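Side-chain contacts in RNA polymerase sigma factor (Bartonella quintana, PDB 5UXX), which probably acts as an extracytoplasmic-function sigma factor, binding DNA and directing RNA polymerase to its promoters: residues D7-Q10 against E11-V15; Q117-A120 against I121-G125; C138-A141 against I142-K146. All coordinates share one frame; numbering follows the deposited sequence.

The three contacts follow one another along a mostly helical chain without strands. Contact 1 spans the opening turns of helix 7-26, the first helix, which carries part of region 2. Contact 2 lies in helix 115-125, and contact 3 joins the end of helix 131-138 to the start of helix 142-159; both belong to region 4. Contacts 2 and 3 have centres about 11 Å apart and touch: Leu123 CD1 is 3.6 Å from Cys138 SG, and Ile124 packs on Ile145. Contact 1 is about 24 Å and 28 Å from them, centre to centre. They thus sample both conserved regions through which sigma factors of this family work.

Contact 1 (D7-Q10 against E11-V15); sequences DFKQ and ELLLV
Asp7 O accepts the backbone N-H of Glu11 at 3.0 Å from Glu11 N, with an N-H...O angle of 153°. Leu12 N to Phe8 O and Leu13 N to Lys9 O repeat this i to i+4 bond, each at 3.1 Å. The next, from Leu14 N to Gln10 O, is weak, at 3.5 Å. With the backbone set this way, the spacing brings Phe8 beside Leu12 and, more loosely, Lys9 beside Leu13. The ring of Phe8 stands out from the helix, its CG anti to the backbone N (chi1 -178°), and Leu12 leans back over it. Leu12 CG sits over one face of that ring, displaced toward the rim, in a CH-pi contact 4.3 Å from the ring centroid and 23° off the normal. Leu12 CD1 is closest to CE2 of Phe8, at 3.5 Å. Around the helix, Glu11 turns its CG back beside its own N and brings it to 3.2 Å from Asp7 O. The chain then bends at chi2, which carries the carboxylate away from residues 7-10. The extended Lys9 passes Leu13 with its CE 4.3 Å from Leu13 CD1. Beyond the two segments, Lys9 NZ forms salt bridges with acidic side chains of the second protein of the assembly, where Lys9, Leu12 and Leu13 also pack on apolar groups. Phe8 meets the ring of Trp45 at a steep angle, and Leu12 lies on Leu41 and Leu61, so the aromatic-aliphatic pair faces helices 33-46 and 57-81. These are the opening turns of the leading helix of a sigma-70 region 2 bundle, apolar toward its sister helices and, through Lys9, Leu12 and Leu13, also in contact with the other protein.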
ATOM      1  N   ASP A   7      17.393  16.939   1.270  1.00 65.88           N
ATOM      2  CA  ASP A   7      16.531  16.656   0.123  1.00 59.57           C
ATOM      3  C   ASP A   7      15.851  15.290   0.141  1.00 52.43           C
ATOM      4  O   ASP A   7      14.645  15.205  -0.084  1.00 50.27           O
ATOM      5  CB  ASP A   7      17.341  16.786  -1.168  1.00 61.49           C
ATOM      6  CG  ASP A   7      17.634  18.231  -1.529  1.00 66.33           C
ATOM      7  OD1 ASP A   7      17.315  19.130  -0.719  1.00 63.74           O
ATOM      8  OD2 ASP A   7      18.190  18.468  -2.620  1.00 72.12           O
ATOM      9  N   PHE A   8      16.608  14.228   0.401  1.00 46.43           N
ATOM     10  CA  PHE A   8      16.023  12.893   0.437  1.00 40.98           C
ATOM     11  C   PHE A   8      14.971  12.789   1.539  1.00 38.66           C
ATOM     12  O   PHE A   8      13.920  12.179   1.351  1.00 38.51           O
ATOM     13  CB  PHE A   8      17.098  11.824   0.630  1.00 42.91           C
ATOM     14  CG  PHE A   8      16.559  10.422   0.618  1.00 42.98           C
ATOM     15  CD1 PHE A   8      16.124   9.846  -0.565  1.00 43.87           C
ATOM     16  CD2 PHE A   8      16.478   9.682   1.787  1.00 39.41           C
ATOM     17  CE1 PHE A   8      15.622   8.558  -0.585  1.00 43.95           C
ATOM     18  CE2 PHE A   8      15.978   8.392   1.772  1.00 36.67           C
ATOM     19  CZ  PHE A   8      15.548   7.831   0.586  1.00 39.90           C
ATOM     20  N   LYS A   9      15.267  13.388   2.688  1.00 38.72           N
ATOM     21  CA  LYS A   9      14.339  13.412   3.812  1.00 33.99           C
ATOM     22  C   LYS A   9      13.027  14.110   3.462  1.00 37.21           C
ATOM     23  O   LYS A   9      11.945  13.624   3.794  1.00 39.45           O
ATOM     24  CB  LYS A   9      14.982  14.105   5.013  1.00 34.76           C
ATOM     25  CG  LYS A   9      14.044  14.296   6.191  1.00 38.85           C
ATOM     26  CD  LYS A   9      14.566  15.364   7.133  1.00 40.50           C
ATOM     27  CE  LYS A   9      13.538  15.713   8.194  1.00 42.96           C
ATOM     28  NZ  LYS A   9      14.107  16.610   9.238  1.00 49.72           N
ATOM     29  N   GLN A  10      13.131  15.250   2.789  1.00 35.80           N
ATOM     30  CA  GLN A  10      11.959  16.034   2.422  1.00 33.04           C
ATOM     31  C   GLN A  10      11.113  15.319   1.373  1.00 32.95           C
ATOM     32  O   GLN A  10       9.889  15.447   1.360  1.00 35.30           O
ATOM     33  CB  GLN A  10      12.383  17.413   1.916  1.00 33.08           C
ATOM     34  CG  GLN A  10      12.999  18.291   2.995  1.00 37.16           C
ATOM     35  CD  GLN A  10      13.314  19.690   2.506  1.00 41.45           C
ATOM     36  OE1 GLN A  10      14.115  19.874   1.591  1.00 43.93           O
ATOM     37  NE2 GLN A  10      12.684  20.686   3.118  1.00 45.07           N
ATOM     38  N   GLU A  11      11.770  14.566   0.497  1.00 31.41           N
ATOM     39  CA  GLU A  11      11.067  13.756  -0.491  1.00 32.48           C
ATOM     40  C   GLU A  11      10.283  12.632   0.180  1.00 34.04           C
ATOM     41  O   GLU A  11       9.176  12.298  -0.244  1.00 34.89           O
ATOM     42  CB  GLU A  11      12.050  13.175  -1.513  1.00 31.94           C
ATOM     43  CG  GLU A  11      12.691  14.204  -2.439  1.00 36.41           C
ATOM     44  CD  GLU A  11      11.786  14.631  -3.586  1.00 39.93           C
ATOM     45  OE1 GLU A  11      12.320  15.068  -4.628  1.00 44.15           O
ATOM     46  OE2 GLU A  11      10.549  14.539  -3.451  1.00 40.39           O
ATOM     47  N   LEU A  12      10.863  12.054   1.228  1.00 35.06           N
ATOM     48  CA  LEU A  12      10.210  10.993   1.990  1.00 31.90           C
ATOM     49  C   LEU A  12       8.933  11.477   2.665  1.00 33.99           C
ATOM     50  O   LEU A  12       7.912  10.789   2.638  1.00 34.99           O
ATOM     51  CB  LEU A  12      11.162  10.422   3.041  1.00 34.09           C
ATOM     52  CG  LEU A  12      12.221   9.449   2.529  1.00 32.72           C
ATOM     53  CD1 LEU A  12      13.146   9.035   3.656  1.00 38.28           C
ATOM     54  CD2 LEU A  12      11.558   8.235   1.903  1.00 30.15           C
ATOM     55  N   LEU A  13       9.001  12.656   3.275  1.00 34.75           N
ATOM     56  CA  LEU A  13       7.856  13.238   3.970  1.00 29.30           C
ATOM     57  C   LEU A  13       6.654  13.411   3.044  1.00 28.93           C
ATOM     58  O   LEU A  13       5.508  13.339   3.486  1.00 33.64           O
ATOM     59  CB  LEU A  13       8.243  14.581   4.591  1.00 32.41           C
ATOM     60  CG  LEU A  13       9.177  14.496   5.800  1.00 37.61           C
ATOM     61  CD1 LEU A  13       9.758  15.858   6.137  1.00 44.76           C
ATOM     62  CD2 LEU A  13       8.440  13.917   6.999  1.00 36.80           C
ATOM     63  N   LEU A  14       6.919  13.641   1.760  1.00 25.33           N
ATOM     64  CA  LEU A  14       5.854  13.755   0.771  1.00 25.95           C
ATOM     65  C   LEU A  14       5.182  12.410   0.504  1.00 29.01           C
ATOM     66  O   LEU A  14       3.966  12.336   0.329  1.00 30.94           O
ATOM     67  CB  LEU A  14       6.394  14.318  -0.544  1.00 28.33           C
ATOM     68  CG  LEU A  14       6.773  15.798  -0.612  1.00 32.59           C
ATOM     69  CD1 LEU A  14       6.973  16.210  -2.063  1.00 29.90           C
ATOM     70  CD2 LEU A  14       5.718  16.665   0.059  1.00 29.57           C
ATOM     71  N   VAL A  15       5.983  11.349   0.475  1.00 29.30           N
ATOM     72  CA  VAL A  15       5.503  10.030   0.079  1.00 30.51           C
ATOM     73  C   VAL A  15       5.002   9.232   1.284  1.00 27.06           C
ATOM     74  O   VAL A  15       4.155   8.345   1.152  1.00 30.08           O
ATOM     75  CB  VAL A  15       6.621   9.238  -0.641  1.00 34.55           C
ATOM     76  CG1 VAL A  15       6.119   7.878  -1.110  1.00 34.24           C
ATOM     77  CG2 VAL A  15       7.151  10.034  -1.820  1.00 38.54           C
TER

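Contact 2 (Q117-A120 against I121-G125); sequences QREA and IILIG
Leu123 N donates to Glu119 O over 2.9 Å, nearly straight at 165°. Ile121 N to Gln117 O and Ile124 N to Ala120 O follow at 3.0 Å each, while Ile122 N to Arg118 O is longer, 3.2 Å, and more bent at 144°. The Glu119 carboxylate leaves this helix: its OE1 forms a salt bridge with Arg66 and a hydrogen bond with Tyr70 on helix 57-81, ties that hold the group in a buried setting. Arg118, in turn, sends NH1 to the carbonyl oxygens of Leu110 and Leu113, at the end of helix 103-112 and in the loop after it.

The stems then pack. Glu119 and Leu123 run side by side in the same direction, with Glu119 CG 3.7 Å from Leu123 CD1; the methylene part of the acid thus serves as an apolar neighbour. Ile122 lays CG1 only 3.1 Å from Arg118 O. Ile121 differs from its neighbour in rotation: CG1 is anti to the backbone N (chi1 -166°), and this drives CG2 between N and the carbonyl carbon, 3.2 Å from Arg118 O. Ile124 sets CG1 over the previous turn, 3.4 Å from Ala120 O.

Nearly every side of the helix is covered. Ile122 and Leu123 meet Phe22 of helix 7-26, Ala120 and Ile121 face helix 142-159, and an aromatic side chain of the second protein rests on Ile122. Helix 115-125 is accordingly a buried helix of the sigma-70 region 4 domain, packed against the helix-turn-helix formed by helices 131-138 and 142-159.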
ATOM      1  N   GLN A 117      -4.716  -9.460  -6.744  1.00 35.04           N
ATOM      2  CA  GLN A 117      -5.795  -8.546  -7.106  1.00 32.51           C
ATOM      3  C   GLN A 117      -5.834  -7.340  -6.178  1.00 27.76           C
ATOM      4  O   GLN A 117      -6.009  -6.207  -6.624  1.00 29.11           O
ATOM      5  CB  GLN A 117      -7.146  -9.259  -7.064  1.00 37.57           C
ATOM      6  CG  GLN A 117      -7.430 -10.170  -8.240  1.00 37.49           C
ATOM      7  CD  GLN A 117      -8.631 -11.061  -7.988  1.00 43.55           C
ATOM      8  OE1 GLN A 117      -9.060 -11.810  -8.865  1.00 48.01           O
ATOM      9  NE2 GLN A 117      -9.180 -10.985  -6.780  1.00 43.23           N
ATOM     10  N   ARG A 118      -5.675  -7.598  -4.883  1.00 24.29           N
ATOM     11  CA  ARG A 118      -5.719  -6.546  -3.876  1.00 27.67           C
ATOM     12  C   ARG A 118      -4.632  -5.502  -4.106  1.00 28.70           C
ATOM     13  O   ARG A 118      -4.901  -4.303  -4.086  1.00 28.46           O
ATOM     14  CB  ARG A 118      -5.590  -7.146  -2.475  1.00 24.86           C
ATOM     15  CG  ARG A 118      -5.509  -6.117  -1.355  1.00 20.74           C
ATOM     16  CD  ARG A 118      -5.819  -6.738   0.002  1.00 24.16           C
ATOM     17  NE  ARG A 118      -4.942  -7.863   0.317  1.00 25.95           N
ATOM     18  CZ  ARG A 118      -5.308  -9.140   0.253  1.00 29.03           C
ATOM     19  NH1 ARG A 118      -6.543  -9.461  -0.113  1.00 31.03           N
ATOM     20  NH2 ARG A 118      -4.442 -10.097   0.555  1.00 28.28           N
ATOM     21  N   GLU A 119      -3.407  -5.961  -4.332  1.00 28.48           N
ATOM     22  CA  GLU A 119      -2.289  -5.054  -4.560  1.00 29.23           C
ATOM     23  C   GLU A 119      -2.444  -4.268  -5.861  1.00 29.14           C
ATOM     24  O   GLU A 119      -2.192  -3.064  -5.902  1.00 28.31           O
ATOM     25  CB  GLU A 119      -0.969  -5.820  -4.573  1.00 26.12           C
ATOM     26  CG  GLU A 119       0.229  -4.939  -4.867  1.00 28.93           C
ATOM     27  CD  GLU A 119       1.539  -5.681  -4.751  1.00 33.31           C
ATOM     28  OE1 GLU A 119       1.531  -6.928  -4.839  1.00 37.33           O
ATOM     29  OE2 GLU A 119       2.580  -5.016  -4.575  1.00 29.21           O
ATOM     30  N   ALA A 120      -2.856  -4.959  -6.920  1.00 27.49           N
ATOM     31  CA  ALA A 120      -3.009  -4.337  -8.232  1.00 18.80           C
ATOM     32  C   ALA A 120      -4.032  -3.205  -8.214  1.00 19.18           C
ATOM     33  O   ALA A 120      -3.781  -2.125  -8.749  1.00 18.84           O
ATOM     34  CB  ALA A 120      -3.398  -5.382  -9.266  1.00 20.00           C
ATOM     35  N   ILE A 121      -5.185  -3.451  -7.597  1.00 19.30           N
ATOM     36  CA  ILE A 121      -6.259  -2.464  -7.583  1.00 26.30           C
ATOM     37  C   ILE A 121      -5.908  -1.284  -6.676  1.00 26.18           C
ATOM     38  O   ILE A 121      -6.390  -0.172  -6.881  1.00 31.04           O
ATOM     39  CB  ILE A 121      -7.607  -3.094  -7.143  1.00 20.84           C
ATOM     40  CG1 ILE A 121      -8.773  -2.158  -7.470  1.00 17.68           C
ATOM     41  CG2 ILE A 121      -7.593  -3.463  -5.665  1.00 17.83           C
ATOM     42  CD1 ILE A 121      -8.945  -1.896  -8.949  1.00 22.25           C
ATOM     43  N   ILE A 122      -5.060  -1.525  -5.681  1.00 24.84           N
ATOM     44  CA  ILE A 122      -4.585  -0.451  -4.812  1.00 20.28           C
ATOM     45  C   ILE A 122      -3.562   0.416  -5.541  1.00 20.38           C
ATOM     46  O   ILE A 122      -3.643   1.643  -5.511  1.00 23.99           O
ATOM     47  CB  ILE A 122      -3.966  -1.003  -3.511  1.00 23.82           C
ATOM     48  CG1 ILE A 122      -5.057  -1.578  -2.607  1.00 25.37           C
ATOM     49  CG2 ILE A 122      -3.214   0.088  -2.767  1.00 25.54           C
ATOM     50  CD1 ILE A 122      -6.139  -0.581  -2.247  1.00 28.56           C
ATOM     51  N   LEU A 123      -2.603  -0.230  -6.199  1.00 21.91           N
ATOM     52  CA  LEU A 123      -1.559   0.477  -6.934  1.00 22.00           C
ATOM     53  C   LEU A 123      -2.136   1.330  -8.058  1.00 22.94           C
ATOM     54  O   LEU A 123      -1.721   2.471  -8.262  1.00 29.87           O
ATOM     55  CB  LEU A 123      -0.540  -0.511  -7.505  1.00 21.41           C
ATOM     56  CG  LEU A 123       0.399  -1.197  -6.511  1.00 18.30           C
ATOM     57  CD1 LEU A 123       1.253  -2.231  -7.223  1.00 30.57           C
ATOM     58  CD2 LEU A 123       1.274  -0.176  -5.804  1.00 18.71           C
ATOM     59  N   ILE A 124      -3.099   0.771  -8.783  1.00 22.69           N
ATOM     60  CA  ILE A 124      -3.689   1.449  -9.931  1.00 20.58           C
ATOM     61  C   ILE A 124      -4.842   2.368  -9.532  1.00 22.29           C
ATOM     62  O   ILE A 124      -4.900   3.524  -9.953  1.00 25.17           O
ATOM     63  CB  ILE A 124      -4.198   0.429 -10.970  1.00 18.66           C
ATOM     64  CG1 ILE A 124      -3.024  -0.340 -11.575  1.00 26.44           C
ATOM     65  CG2 ILE A 124      -4.987   1.126 -12.067  1.00 17.33           C
ATOM     66  CD1 ILE A 124      -2.083   0.527 -12.384  1.00 28.96           C
ATOM     67  N   GLY A 125      -5.753   1.853  -8.715  1.00 19.12           N
ATOM     68  CA  GLY A 125      -6.963   2.576  -8.369  1.00 18.65           C
ATOM     69  C   GLY A 125      -6.827   3.582  -7.242  1.00 21.51           C
ATOM     70  O   GLY A 125      -7.677   4.457  -7.090  1.00 26.49           O
TER

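Contact 3 (C138-A141 against I142-K146); sequences CGCA and IGTIK
Cys140 SG lies against the end of Ile145, 3.6 Å from CG1 and 3.7 Å from CD1. The same CD1 is 4.0 Å from Cys138 SG, so one methyl touches both cysteine sulfurs. These sulfurs are 5.1 Å from each other, Cys138 SG to Cys140 SG, and form no disulfide. Cys140 reaches Ile145 because its SG falls between the backbone N and the carbonyl carbon (chi1 65°), and its flank also rests on Thr144, whose CB is 4.0 Å from the sulfur. Thr144 holds its hydroxyl beside its own N, near the methyl of Ala141, at 4.0 Å between OG1 and Ala141 CB.

Beneath these side chains is the start of helix 142-159. Ala141 occupies the N-cap position, where its methyl cannot accept the amide hydrogens of the first turn as a polar cap would. Its carbonyl oxygen opens the helix's own bonding and takes two weak bonds, from Thr144 N at 3.2 Å and from Ile145 N at 3.3 Å, the latter much the straighter at 165°. Residues 139-141 form the turn of the helix-turn-helix of sigma-70 region 4, and helix 142-159 is probably the recognition helix, as in relatives that read the promoter -35 element.

The approach to the turn is set by a Schellman motif ending helix 131-138. Gly139, with a positive phi of 65°, is its C-prime residue, and the amides of Cys140 and Gly139 turn back to the carbonyls of Ala135 and Ala136. Farther out, Ile145 packs on Tyr131 and Ala135, closing the corner between the two helices, while Ile142 lies on Glu132 and Lys146 makes a cation-pi contact with Tyr131.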
ATOM      1  N   CYS A 138       5.247  -4.983  -9.236  1.00 32.65           N
ATOM      2  CA  CYS A 138       4.818  -6.356  -8.985  1.00 33.55           C
ATOM      3  C   CYS A 138       5.680  -7.376  -9.723  1.00 37.54           C
ATOM      4  O   CYS A 138       5.535  -8.582  -9.520  1.00 38.33           O
ATOM      5  CB  CYS A 138       3.352  -6.534  -9.384  1.00 29.03           C
ATOM      6  SG  CYS A 138       2.202  -5.512  -8.444  1.00 33.63           S
ATOM      7  N   GLY A 139       6.580  -6.891 -10.572  1.00 39.79           N
ATOM      8  CA  GLY A 139       7.459  -7.763 -11.328  1.00 40.59           C
ATOM      9  C   GLY A 139       6.716  -8.648 -12.312  1.00 40.42           C
ATOM     10  O   GLY A 139       7.032  -9.830 -12.460  1.00 40.68           O
ATOM     11  N   CYS A 140       5.722  -8.077 -12.985  1.00 37.14           N
ATOM     12  CA  CYS A 140       4.942  -8.817 -13.969  1.00 36.11           C
ATOM     13  C   CYS A 140       4.714  -7.984 -15.225  1.00 36.93           C
ATOM     14  O   CYS A 140       5.165  -6.843 -15.314  1.00 39.38           O
ATOM     15  CB  CYS A 140       3.601  -9.251 -13.377  1.00 31.79           C
ATOM     16  SG  CYS A 140       2.494  -7.884 -12.961  1.00 37.23           S
ATOM     17  N   ALA A 141       4.016  -8.565 -16.195  1.00 36.75           N
ATOM     18  CA  ALA A 141       3.723  -7.873 -17.446  1.00 35.83           C
ATOM     19  C   ALA A 141       2.569  -6.892 -17.277  1.00 37.80           C
ATOM     20  O   ALA A 141       1.775  -7.006 -16.342  1.00 37.65           O
ATOM     21  CB  ALA A 141       3.409  -8.877 -18.543  1.00 38.99           C
ATOM     22  N   ILE A 142       2.489  -5.924 -18.186  1.00 33.15           N
ATOM     23  CA  ILE A 142       1.423  -4.931 -18.174  1.00 30.31           C
ATOM     24  C   ILE A 142       0.056  -5.596 -18.320  1.00 36.36           C
ATOM     25  O   ILE A 142      -0.898  -5.240 -17.624  1.00 39.53           O
ATOM     26  CB  ILE A 142       1.626  -3.889 -19.295  1.00 40.93           C
ATOM     27  CG1 ILE A 142       2.531  -2.758 -18.809  1.00 45.57           C
ATOM     28  CG2 ILE A 142       0.300  -3.318 -19.765  1.00 51.27           C
ATOM     29  CD1 ILE A 142       2.715  -1.655 -19.822  1.00 54.03           C
ATOM     30  N   GLY A 143      -0.027  -6.571 -19.221  1.00 36.41           N
ATOM     31  CA  GLY A 143      -1.255  -7.312 -19.451  1.00 34.87           C
ATOM     32  C   GLY A 143      -1.771  -8.002 -18.203  1.00 35.90           C
ATOM     33  O   GLY A 143      -2.979  -8.081 -17.979  1.00 35.50           O
ATOM     34  N   THR A 144      -0.848  -8.506 -17.389  1.00 35.67           N
ATOM     35  CA  THR A 144      -1.201  -9.189 -16.148  1.00 35.46           C
ATOM     36  C   THR A 144      -1.857  -8.232 -15.156  1.00 37.94           C
ATOM     37  O   THR A 144      -2.887  -8.552 -14.562  1.00 40.82           O
ATOM     38  CB  THR A 144       0.033  -9.831 -15.492  1.00 33.33           C
ATOM     39  OG1 THR A 144       0.644 -10.744 -16.412  1.00 39.10           O
ATOM     40  CG2 THR A 144      -0.363 -10.579 -14.231  1.00 32.95           C
ATOM     41  N   ILE A 145      -1.252  -7.060 -14.984  1.00 32.77           N
ATOM     42  CA  ILE A 145      -1.798  -6.023 -14.113  1.00 31.76           C
ATOM     43  C   ILE A 145      -3.211  -5.640 -14.541  1.00 33.27           C
ATOM     44  O   ILE A 145      -4.117  -5.539 -13.712  1.00 30.52           O
ATOM     45  CB  ILE A 145      -0.905  -4.762 -14.110  1.00 28.45           C
ATOM     46  CG1 ILE A 145       0.365  -5.012 -13.297  1.00 32.32           C
ATOM     47  CG2 ILE A 145      -1.653  -3.567 -13.542  1.00 25.35           C
ATOM     48  CD1 ILE A 145       0.106  -5.266 -11.828  1.00 31.54           C
ATOM     49  N   LYS A 146      -3.392  -5.447 -15.843  1.00 33.43           N
ATOM     50  CA  LYS A 146      -4.682  -5.051 -16.396  1.00 32.15           C
ATOM     51  C   LYS A 146      -5.773  -6.081 -16.111  1.00 33.32           C
ATOM     52  O   LYS A 146      -6.891  -5.721 -15.740  1.00 33.67           O
ATOM     53  CB  LYS A 146      -4.557  -4.818 -17.902  1.00 30.33           C
ATOM     54  CG  LYS A 146      -3.823  -3.536 -18.256  1.00 31.45           C
ATOM     55  CD  LYS A 146      -3.681  -3.362 -19.758  1.00 32.24           C
ATOM     56  CE  LYS A 146      -3.019  -2.035 -20.088  1.00 31.17           C
ATOM     57  NZ  LYS A 146      -2.765  -1.888 -21.548  1.00 51.38           N
TER